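Local structure of putative immunoglobulin A1 protease (Bacteroides ovatus, 3N6Z) at residues L126-N137 and N163-T174; Y200-A208 and L348-F359. The protein is of unestablished function, possibly an immunoglobulin A1 protease built on a parallel beta-solenoid. All blocks are in the same frame, centred on the assembly; numbering follows the deposited sequence. Where two conformers were deposited one is given.

Contact 1: L126-N137 and N163-T174; sequences LCGDCRNVGFVN and NKTGRIVNCYTT
Two consecutive coils of a parallel beta-solenoid lie in register here: strand 128-131 pairs with 166-169, the chain turns a corner at Asn132 and Asn170, and strand 133-136 then pairs with 172-174 on the next face. The axes run nearly parallel, 10° apart before the corner. Backbone bonds flank the turn, with Asn132 N donating to Val169 O at 3.1 Å and Tyr172 N to Val133 O at 3.2 Å; at the corner itself Val133 N turns instead to Cys171 SG, a weak hydrogen bond of 3.6 Å.

The corner asparagines, both with left-handed helical backbone angles, lie side by side and point the same way. Asn170 ND2 donates an N-H to Asn132 OD1 at 3.0 Å, and the two amide planes are only 20° apart. Asn132 ND2 passes the row on to Asp103, while Asn170 packs on Asn203 of the following coil.

On the face shared with Arg131 and Val169, Arg167 takes Asp129 side-on. Its NE reaches OD2 of Asp129 and its NH2 reaches OD1, each at 2.9 Å; the chain bends at chi3 (-67°) to bring the guanidinium back across the strands. Its NH1 holds Thr165 OG1 in the guanidinium plane and also reaches Glu198 O. A water donates to Asp129 OD2. Past the corner, the Tyr172 ring lies with one face over Gly134 CA, a CH-pi contact with CA 3.8 Å from the ring centroid. At the far end Asn137 N donates to Thr174 OG1 at 2.8 Å.

At the corner, then, the amide of one coil bonds to that of the next, while the guanidinium, held by Asp129, Thr165 OG1 and the backbone O of Glu198, would be restricted in its rotation.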
loop_
_atom_site.group_PDB
_atom_site.type_symbol
_atom_site.label_atom_id
_atom_site.label_comp_id
_atom_site.label_asym_id
_atom_site.label_seq_id
_atom_site.Cartn_x
_atom_site.Cartn_y
_atom_site.Cartn_z
ATOM N N LEU A 126 1.115 -6.401 -8.233
ATOM C CA LEU A 126 2.318 -5.707 -8.684
ATOM C C LEU A 126 3.537 -6.639 -8.617
ATOM O O LEU A 126 3.969 -7.017 -7.513
ATOM C CB LEU A 126 2.556 -4.426 -7.880
ATOM C CG LEU A 126 3.808 -3.637 -8.322
ATOM C CD1 LEU A 126 3.839 -3.278 -9.830
ATOM C CD2 LEU A 126 3.963 -2.374 -7.469
ATOM N N CYS A 127 4.046 -6.974 -9.800
ATOM C CA CYS A 127 5.271 -7.717 -9.982
ATOM C C CYS A 127 6.219 -6.752 -10.671
ATOM O O CYS A 127 5.997 -6.384 -11.811
ATOM C CB CYS A 127 5.060 -8.977 -10.798
ATOM S SG CYS A 127 3.909 -10.149 -10.096
ATOM N N GLY A 128 7.215 -6.285 -9.927
ATOM C CA GLY A 128 8.062 -5.159 -10.339
ATOM C C GLY A 128 8.121 -4.093 -9.284
ATOM O O GLY A 128 8.234 -4.396 -8.092
ATOM N N ASP A 129 8.066 -2.843 -9.728
ATOM C CA ASP A 129 8.336 -1.703 -8.856
ATOM C C ASP A 129 7.343 -0.574 -9.115
ATOM O O ASP A 129 7.025 -0.270 -10.282
ATOM C CB ASP A 129 9.752 -1.137 -9.083
ATOM C CG ASP A 129 10.849 -2.047 -8.579
ATOM O OD1 ASP A 129 11.270 -2.960 -9.318
ATOM O OD2 ASP A 129 11.217 -1.867 -7.404
ATOM N N CYS A 130 6.921 0.088 -8.050
ATOM C CA CYS A 130 6.227 1.353 -8.140
ATOM C C CYS A 130 6.954 2.309 -7.208
ATOM O O CYS A 130 7.136 1.998 -6.011
ATOM C CB CYS A 130 4.774 1.190 -7.725
ATOM S SG CYS A 130 3.820 2.727 -7.717
ATOM N N ARG A 131 7.341 3.472 -7.718
ATOM C CA ARG A 131 8.069 4.441 -6.926
ATOM C C ARG A 131 7.639 5.855 -7.238
ATOM O O ARG A 131 7.208 6.166 -8.355
ATOM C CB ARG A 131 9.584 4.301 -7.128
ATOM C CG ARG A 131 10.061 4.531 -8.568
ATOM C CD ARG A 131 11.574 4.181 -8.744
ATOM N NE ARG A 131 11.994 4.153 -10.145
ATOM C CZ ARG A 131 11.546 3.263 -11.030
ATOM N NH1 ARG A 131 10.614 2.390 -10.673
ATOM N NH2 ARG A 131 11.962 3.299 -12.294
ATOM N N ASN A 132 7.820 6.715 -6.249
ATOM C CA ASN A 132 7.702 8.153 -6.437
ATOM C C ASN A 132 6.336 8.618 -6.962
ATOM O O ASN A 132 6.273 9.519 -7.800
ATOM C CB ASN A 132 8.824 8.699 -7.338
ATOM C CG ASN A 132 10.199 8.181 -6.956
ATOM O OD1 ASN A 132 10.554 8.189 -5.784
ATOM N ND2 ASN A 132 10.975 7.733 -7.955
ATOM N N VAL A 133 5.250 8.039 -6.440
ATOM C CA VAL A 133 3.900 8.503 -6.780
ATOM C C VAL A 133 3.049 8.646 -5.522
ATOM O O VAL A 133 3.139 7.826 -4.604
ATOM C CB VAL A 133 3.218 7.589 -7.840
ATOM C CG1 VAL A 133 2.888 6.185 -7.279
ATOM C CG2 VAL A 133 1.963 8.244 -8.425
ATOM N N GLY A 134 2.181 9.654 -5.515
ATOM C CA GLY A 134 1.131 9.780 -4.529
ATOM C C GLY A 134 -0.226 9.599 -5.148
ATOM O O GLY A 134 -0.449 10.010 -6.286
ATOM N N PHE A 135 -1.110 8.945 -4.405
ATOM C CA PHE A 135 -2.528 8.859 -4.760
ATOM C C PHE A 135 -3.316 9.740 -3.804
ATOM O O PHE A 135 -3.322 9.497 -2.593
ATOM C CB PHE A 135 -3.055 7.412 -4.683
ATOM C CG PHE A 135 -2.553 6.535 -5.771
ATOM C CD1 PHE A 135 -1.277 5.997 -5.722
ATOM C CD2 PHE A 135 -3.384 6.208 -6.847
ATOM C CE1 PHE A 135 -0.833 5.166 -6.727
ATOM C CE2 PHE A 135 -2.925 5.406 -7.856
ATOM C CZ PHE A 135 -1.663 4.871 -7.814
ATOM N N VAL A 136 -3.948 10.789 -4.322
ATOM C CA VAL A 136 -4.723 11.729 -3.515
ATOM C C VAL A 136 -6.212 11.496 -3.729
ATOM O O VAL A 136 -6.687 11.464 -4.865
ATOM C CB VAL A 136 -4.346 13.185 -3.855
ATOM C CG1 VAL A 136 -5.309 14.184 -3.185
ATOM C CG2 VAL A 136 -2.871 13.465 -3.517
ATOM N N ASN A 137 -6.940 11.297 -2.631
ATOM C CA ASN A 137 -8.401 11.077 -2.685
ATOM C C ASN A 137 -8.781 9.909 -3.574
ATOM O O ASN A 137 -9.684 9.994 -4.415
ATOM C CB ASN A 137 -9.187 12.331 -3.142
ATOM C CG ASN A 137 -10.696 12.159 -2.950
ATOM O OD1 ASN A 137 -11.142 11.669 -1.901
ATOM N ND2 ASN A 137 -11.477 12.468 -3.987
ATOM N N ASN A 163 11.439 -12.067 -10.484
ATOM C CA ASN A 163 10.707 -11.007 -11.169
ATOM C C ASN A 163 9.242 -10.927 -10.755
ATOM O O ASN A 163 8.567 -9.951 -11.088
ATOM C CB ASN A 163 10.823 -11.168 -12.678
ATOM C CG ASN A 163 12.226 -10.914 -13.198
ATOM O OD1 ASN A 163 13.062 -10.259 -12.547
ATOM N ND2 ASN A 163 12.472 -11.394 -14.417
ATOM N N LYS A 164 8.755 -11.907 -9.967
ATOM C CA LYS A 164 7.388 -11.884 -9.442
ATOM C C LYS A 164 7.273 -11.258 -8.048
ATOM O O LYS A 164 6.147 -11.111 -7.532
ATOM C CB LYS A 164 6.818 -13.315 -9.480
ATOM C CG LYS A 164 6.850 -13.942 -10.894
ATOM C CD LYS A 164 6.292 -13.056 -11.994
ATOM C CE LYS A 164 6.154 -13.730 -13.324
ATOM N NZ LYS A 164 5.730 -12.772 -14.420
ATOM N N THR A 165 8.390 -10.840 -7.454
ATOM C CA THR A 165 8.346 -10.018 -6.240
ATOM C C THR A 165 7.935 -8.593 -6.634
ATOM O O THR A 165 7.965 -8.217 -7.806
ATOM C CB THR A 165 9.734 -9.984 -5.511
ATOM O OG1 THR A 165 10.717 -9.427 -6.415
ATOM C CG2 THR A 165 10.175 -11.388 -5.061
ATOM N N GLY A 166 7.537 -7.814 -5.656
ATOM C CA GLY A 166 7.110 -6.435 -5.889
ATOM C C GLY A 166 7.511 -5.489 -4.794
ATOM O O GLY A 166 7.550 -5.876 -3.635
ATOM N N ARG A 167 7.816 -4.237 -5.168
ATOM C CA ARG A 167 8.255 -3.221 -4.229
ATOM C C ARG A 167 7.513 -1.911 -4.489
ATOM O O ARG A 167 7.316 -1.519 -5.657
ATOM C CB ARG A 167 9.738 -2.980 -4.368
ATOM C CG ARG A 167 10.575 -4.204 -3.991
ATOM C CD ARG A 167 11.938 -4.226 -4.644
ATOM N NE ARG A 167 11.818 -4.403 -6.096
ATOM C CZ ARG A 167 11.539 -5.561 -6.707
ATOM N NH1 ARG A 167 11.445 -6.684 -6.027
ATOM N NH2 ARG A 167 11.340 -5.575 -8.023
ATOM N N ILE A 168 7.143 -1.242 -3.404
ATOM C CA ILE A 168 6.545 0.090 -3.437
ATOM C C ILE A 168 7.419 0.968 -2.564
ATOM O O ILE A 168 7.584 0.710 -1.361
ATOM C CB ILE A 168 5.076 0.104 -2.956
ATOM C CG1 ILE A 168 4.211 -0.716 -3.930
ATOM C CG2 ILE A 168 4.568 1.551 -2.822
ATOM C CD1 ILE A 168 2.750 -0.911 -3.478
ATOM N N VAL A 169 7.973 2.037 -3.149
ATOM C CA VAL A 169 8.979 2.864 -2.495
ATOM C C VAL A 169 8.669 4.364 -2.752
ATOM O O VAL A 169 8.402 4.761 -3.900
ATOM C CB VAL A 169 10.393 2.467 -3.001
ATOM C CG1 VAL A 169 11.462 3.279 -2.322
ATOM C CG2 VAL A 169 10.639 0.962 -2.769
ATOM N N ASN A 170 8.780 5.189 -1.720
ATOM C CA ASN A 170 8.589 6.639 -1.874
ATOM C C ASN A 170 7.207 6.957 -2.453
ATOM O O ASN A 170 7.082 7.753 -3.393
ATOM C CB ASN A 170 9.671 7.313 -2.738
ATOM C CG ASN A 170 11.072 6.910 -2.394
ATOM O OD1 ASN A 170 11.422 6.594 -1.258
ATOM N ND2 ASN A 170 11.917 6.917 -3.429
ATOM N N CYS A 171 6.176 6.314 -1.908
ATOM C CA CYS A 171 4.812 6.527 -2.357
ATOM C C CYS A 171 3.896 6.878 -1.187
ATOM O O CYS A 171 4.214 6.605 -0.033
ATOM C CB CYS A 171 4.255 5.294 -3.085
ATOM S SG CYS A 171 5.084 4.888 -4.618
ATOM N N TYR A 172 2.726 7.416 -1.494
ATOM C CA TYR A 172 1.727 7.669 -0.479
ATOM C C TYR A 172 0.343 7.560 -1.033
ATOM O O TYR A 172 0.131 7.653 -2.255
ATOM C CB TYR A 172 1.953 9.019 0.204
ATOM C CG TYR A 172 1.518 10.270 -0.548
ATOM C CD1 TYR A 172 0.253 10.800 -0.357
ATOM C CD2 TYR A 172 2.418 10.978 -1.338
ATOM C CE1 TYR A 172 -0.117 12.023 -0.946
ATOM C CE2 TYR A 172 2.053 12.189 -1.955
ATOM C CZ TYR A 172 0.803 12.710 -1.733
ATOM O OH TYR A 172 0.457 13.929 -2.293
ATOM N N THR A 173 -0.612 7.343 -0.131
ATOM C CA THR A 173 -2.025 7.324 -0.464
ATOM C C THR A 173 -2.865 8.086 0.536
ATOM O O THR A 173 -2.562 8.144 1.741
ATOM C CB THR A 173 -2.603 5.902 -0.598
ATOM O OG1 THR A 173 -2.627 5.291 0.685
ATOM C CG2 THR A 173 -1.767 5.038 -1.556
ATOM N N THR A 174 -3.922 8.671 0.014
ATOM C CA THR A 174 -5.005 9.283 0.812
ATOM C C THR A 174 -6.323 8.878 0.183
ATOM O O THR A 174 -6.385 8.529 -1.005
ATOM C CB THR A 174 -4.883 10.828 0.921
ATOM O OG1 THR A 174 -5.531 11.477 -0.191
ATOM C CG2 THR A 174 -3.397 11.291 1.003
HETATM O O HOH W 1 10.193 0.230 -6.009
#

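Contact 2: Y200-A208 and L348-F359; sequences YIKNCYSNA and LWKKGTNGYPIF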
loop_
_atom_site.group_PDB
_atom_site.type_symbol
_atom_site.label_atom_id
_atom_site.label_comp_id
_atom_site.label_asym_id
_atom_site.label_seq_id
_atom_site.Cartn_x
_atom_site.Cartn_y
_atom_site.Cartn_z
ATOM N N TYR A 200 8.808 -5.593 -0.621
ATOM C CA TYR A 200 8.824 -4.667 0.487
ATOM C C TYR A 200 8.103 -3.370 0.175
ATOM O O TYR A 200 7.870 -3.020 -1.001
ATOM C CB TYR A 200 10.252 -4.385 0.970
ATOM C CG TYR A 200 11.227 -3.829 -0.031
ATOM C CD1 TYR A 200 11.274 -2.467 -0.306
ATOM C CD2 TYR A 200 12.196 -4.654 -0.617
ATOM C CE1 TYR A 200 12.225 -1.947 -1.153
ATOM C CE2 TYR A 200 13.174 -4.141 -1.466
ATOM C CZ TYR A 200 13.180 -2.786 -1.730
ATOM O OH TYR A 200 14.136 -2.257 -2.574
ATOM N N ILE A 201 7.748 -2.688 1.250
ATOM C CA ILE A 201 7.200 -1.333 1.221
ATOM C C ILE A 201 8.139 -0.465 2.037
ATOM O O ILE A 201 8.408 -0.764 3.198
ATOM C CB ILE A 201 5.758 -1.258 1.768
ATOM C CG1 ILE A 201 4.865 -2.291 1.072
ATOM C CG2 ILE A 201 5.177 0.157 1.639
ATOM C CD1 ILE A 201 3.463 -2.491 1.671
ATOM N N LYS A 202 8.654 0.611 1.438
ATOM C CA LYS A 202 9.679 1.437 2.066
ATOM C C LYS A 202 9.439 2.919 1.803
ATOM O O LYS A 202 9.182 3.295 0.654
ATOM C CB LYS A 202 11.056 1.040 1.523
ATOM C CG LYS A 202 12.235 1.864 2.083
ATOM C CD LYS A 202 13.578 1.427 1.531
ATOM C CE LYS A 202 14.696 2.234 2.175
ATOM N NZ LYS A 202 14.739 2.034 3.663
ATOM N N ASN A 203 9.591 3.756 2.836
ATOM C CA ASN A 203 9.461 5.193 2.694
ATOM C C ASN A 203 8.095 5.577 2.086
ATOM O O ASN A 203 8.013 6.299 1.090
ATOM C CB ASN A 203 10.638 5.797 1.897
ATOM C CG ASN A 203 11.852 6.081 2.781
ATOM O OD1 ASN A 203 11.725 6.634 3.898
ATOM N ND2 ASN A 203 13.016 5.677 2.305
ATOM N N CYS A 204 7.055 5.087 2.736
ATOM C CA CYS A 204 5.675 5.364 2.347
ATOM C C CYS A 204 4.838 5.817 3.511
ATOM O O CYS A 204 5.109 5.509 4.657
ATOM C CB CYS A 204 4.981 4.125 1.741
ATOM S SG CYS A 204 5.719 3.543 0.186
ATOM N N TYR A 205 3.800 6.577 3.230
ATOM C CA TYR A 205 2.783 6.873 4.230
ATOM C C TYR A 205 1.378 6.781 3.629
ATOM O O TYR A 205 1.185 6.791 2.405
ATOM C CB TYR A 205 3.005 8.254 4.887
ATOM C CG TYR A 205 2.725 9.462 4.025
ATOM C CD1 TYR A 205 3.718 10.006 3.238
ATOM C CD2 TYR A 205 1.478 10.080 4.020
ATOM C CE1 TYR A 205 3.482 11.137 2.448
ATOM C CE2 TYR A 205 1.233 11.233 3.268
ATOM C CZ TYR A 205 2.238 11.758 2.467
ATOM O OH TYR A 205 2.017 12.887 1.677
ATOM N N SER A 206 0.397 6.697 4.514
ATOM C CA SER A 206 -0.988 6.782 4.117
ATOM C C SER A 206 -1.816 7.519 5.141
ATOM O O SER A 206 -1.576 7.386 6.348
ATOM C CB SER A 206 -1.571 5.392 3.916
ATOM O OG SER A 206 -2.902 5.406 3.435
ATOM N N ASN A 207 -2.786 8.288 4.636
ATOM C CA ASN A 207 -3.865 8.875 5.405
ATOM C C ASN A 207 -5.247 8.333 4.969
ATOM O O ASN A 207 -6.315 8.912 5.286
ATOM C CB ASN A 207 -3.802 10.400 5.269
ATOM C CG ASN A 207 -4.843 11.079 6.104
ATOM O OD1 ASN A 207 -5.274 10.530 7.120
ATOM N ND2 ASN A 207 -5.267 12.261 5.683
ATOM N N ALA A 208 -5.279 7.217 4.256
ATOM C CA ALA A 208 -6.558 6.648 3.839
ATOM C C ALA A 208 -7.298 6.017 5.002
ATOM O O ALA A 208 -6.658 5.433 5.856
ATOM C CB ALA A 208 -6.298 5.606 2.757
ATOM N N LEU A 348 13.627 13.381 1.630
ATOM C CA LEU A 348 12.296 12.980 1.177
ATOM C C LEU A 348 11.207 13.588 2.041
ATOM O O LEU A 348 10.260 14.173 1.534
ATOM C CB LEU A 348 12.161 11.445 1.190
ATOM C CG LEU A 348 10.784 10.872 0.890
ATOM C CD1 LEU A 348 10.346 11.245 -0.534
ATOM C CD2 LEU A 348 10.786 9.343 1.123
ATOM N N TRP A 349 11.349 13.396 3.354
ATOM C CA TRP A 349 10.317 13.752 4.306
ATOM C C TRP A 349 10.448 15.210 4.760
ATOM O O TRP A 349 11.549 15.781 4.797
ATOM C CB TRP A 349 10.379 12.847 5.505
ATOM C CG TRP A 349 10.158 11.388 5.255
ATOM C CD1 TRP A 349 11.120 10.443 5.076
ATOM C CD2 TRP A 349 8.903 10.688 5.264
ATOM N NE1 TRP A 349 10.545 9.192 4.972
ATOM C CE2 TRP A 349 9.187 9.318 5.090
ATOM C CE3 TRP A 349 7.569 11.090 5.435
ATOM C CZ2 TRP A 349 8.195 8.344 5.068
ATOM C CZ3 TRP A 349 6.584 10.139 5.400
ATOM C CH2 TRP A 349 6.901 8.779 5.221
ATOM N N LYS A 350 9.317 15.808 5.115
ATOM C CA LYS A 350 9.294 17.123 5.785
ATOM C C LYS A 350 8.157 17.175 6.775
ATOM O O LYS A 350 7.198 16.403 6.670
ATOM C CB LYS A 350 9.179 18.275 4.780
ATOM C CG LYS A 350 7.840 18.344 4.021
ATOM C CD LYS A 350 7.703 19.636 3.220
ATOM C CE LYS A 350 6.392 19.671 2.435
ATOM N NZ LYS A 350 6.256 20.924 1.610
ATOM N N LYS A 351 8.259 18.092 7.743
ATOM C CA LYS A 351 7.175 18.286 8.680
ATOM C C LYS A 351 6.047 18.998 7.939
ATOM O O LYS A 351 6.290 19.875 7.104
ATOM C CB LYS A 351 7.651 19.045 9.943
ATOM C CG LYS A 351 8.552 18.171 10.776
ATOM C CD LYS A 351 8.972 18.775 12.100
ATOM C CE LYS A 351 10.151 17.985 12.641
ATOM N NZ LYS A 351 10.586 18.506 13.949
ATOM N N GLY A 352 4.821 18.585 8.203
ATOM C CA GLY A 352 3.653 19.205 7.623
ATOM C C GLY A 352 3.173 20.272 8.594
ATOM O O GLY A 352 3.451 20.221 9.806
ATOM N N THR A 353 2.423 21.224 8.067
ATOM C CA THR A 353 1.986 22.375 8.878
ATOM C C THR A 353 1.035 21.961 10.031
ATOM O O THR A 353 1.037 22.593 11.098
ATOM C CB THR A 353 1.377 23.470 7.987
ATOM O OG1 THR A 353 0.195 22.971 7.351
ATOM C CG2 THR A 353 2.390 23.892 6.909
ATOM N N ASN A 354 0.294 20.861 9.840
ATOM C CA ASN A 354 -0.583 20.287 10.881
ATOM C C ASN A 354 0.062 19.190 11.764
ATOM O O ASN A 354 -0.642 18.476 12.484
ATOM C CB ASN A 354 -1.861 19.745 10.232
ATOM C CG ASN A 354 -1.591 18.609 9.270
ATOM O OD1 ASN A 354 -0.430 18.198 9.096
ATOM N ND2 ASN A 354 -2.642 18.118 8.613
ATOM N N GLY A 355 1.381 19.035 11.697
ATOM C CA GLY A 355 2.084 18.072 12.545
ATOM C C GLY A 355 2.366 16.747 11.882
ATOM O O GLY A 355 3.260 16.023 12.345
ATOM N N TYR A 356 1.629 16.416 10.809
ATOM C CA TYR A 356 1.829 15.132 10.154
ATOM C C TYR A 356 2.899 15.262 9.073
ATOM O O TYR A 356 2.747 16.064 8.151
ATOM C CB TYR A 356 0.529 14.625 9.531
ATOM C CG TYR A 356 -0.556 14.256 10.498
ATOM C CD1 TYR A 356 -0.447 13.143 11.328
ATOM C CD2 TYR A 356 -1.722 15.036 10.581
ATOM C CE1 TYR A 356 -1.432 12.800 12.226
ATOM C CE2 TYR A 356 -2.749 14.676 11.463
ATOM C CZ TYR A 356 -2.576 13.566 12.300
ATOM O OH TYR A 356 -3.583 13.204 13.157
ATOM N N PRO A 357 3.973 14.457 9.143
ATOM C CA PRO A 357 4.985 14.511 8.102
ATOM C C PRO A 357 4.449 14.046 6.744
ATOM O O PRO A 357 3.586 13.164 6.673
ATOM C CB PRO A 357 6.080 13.566 8.615
ATOM C CG PRO A 357 5.909 13.567 10.072
ATOM C CD PRO A 357 4.432 13.643 10.283
ATOM N N ILE A 358 4.974 14.659 5.707
ATOM C CA ILE A 358 4.633 14.356 4.324
ATOM C C ILE A 358 5.930 14.354 3.504
ATOM O O ILE A 358 6.999 14.492 4.064
ATOM C CB ILE A 358 3.527 15.321 3.781
ATOM C CG1 ILE A 358 4.020 16.775 3.813
ATOM C CG2 ILE A 358 2.224 15.154 4.567
ATOM C CD1 ILE A 358 3.078 17.757 3.180
ATOM N N PHE A 359 5.844 14.188 2.194
ATOM C CA PHE A 359 7.028 14.294 1.378
ATOM C C PHE A 359 7.216 15.731 0.958
ATOM O O PHE A 359 6.255 16.504 0.873
ATOM C CB PHE A 359 6.952 13.418 0.108
ATOM C CG PHE A 359 6.772 11.934 0.356
ATOM C CD1 PHE A 359 7.241 11.293 1.483
ATOM C CD2 PHE A 359 6.155 11.184 -0.622
ATOM C CE1 PHE A 359 7.088 9.925 1.634
ATOM C CE2 PHE A 359 6.023 9.811 -0.507
ATOM C CZ PHE A 359 6.468 9.203 0.645
#
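Tyr205, on the solenoid strand 204-206, pushes the edge of its ring into the face of Phe359 from the C-terminal hairpin. The planes stand at 81° with centroids 5.0 Å apart, a T-shaped pair in which Tyr205 CE1 sits over the centre of the Phe359 ring. Leu348 CD1 lies against the opposite face, so the phenyl group is held between the two. Tyr205 reaches this place because its CG sits between the backbone N and the carbonyl carbon (chi1 71°), lifting the ring off the strand toward the hairpin.

Trp349 completes the aromatic cluster. Its six-membered ring meets Tyr205 rim to rim, planes 44° apart, with CZ3 of Trp349 3.6 Å from CD1 of Tyr205. The other end of the indole turns to the corner residue Asn203: NE1 of Trp349 donates to OD1 of Asn203 at 3.0 Å, with the acceptor close to the indole plane but the donor tilted from the plane of the amide. Leu348 CD2 rests on Asn203 CB at 3.6 Å. Ile358 runs alongside Tyr205 in the same direction, its CB 3.6 Å from the phenolic OH, which is itself hydrogen-bonded to Ser362.

The hairpin strands 349-350 and 358-359 thereby lie against the outside of the solenoid, with helix 334-344 touching Trp349 from beyond. Apolar ring contact makes up most of the join; the buried indole N-H is satisfied by a side-chain carbonyl, a directional bond that would fix how the tryptophan is turned within the cluster.

The two contacts share the solenoid: strands 166-169 and 172-174 of contact 1 neighbour strands 200-202 and 204-206 of contact 2, so the coils follow one another. Thr173 OG1 lies 2.8 Å from Ser206 OG, a probable hydrogen bond between them, and Tyr172 stacks with Tyr205. Contact 1 belongs to the body of the fold, partly buried, and rests on regular backbone bonding, amide pairing and a salt bridge on a partly exposed face. Contact 2 is buried but smaller, lies further from the chain centre, and joins distant parts of the sequence chiefly through aromatic packing, with a single hydrogen bond across it.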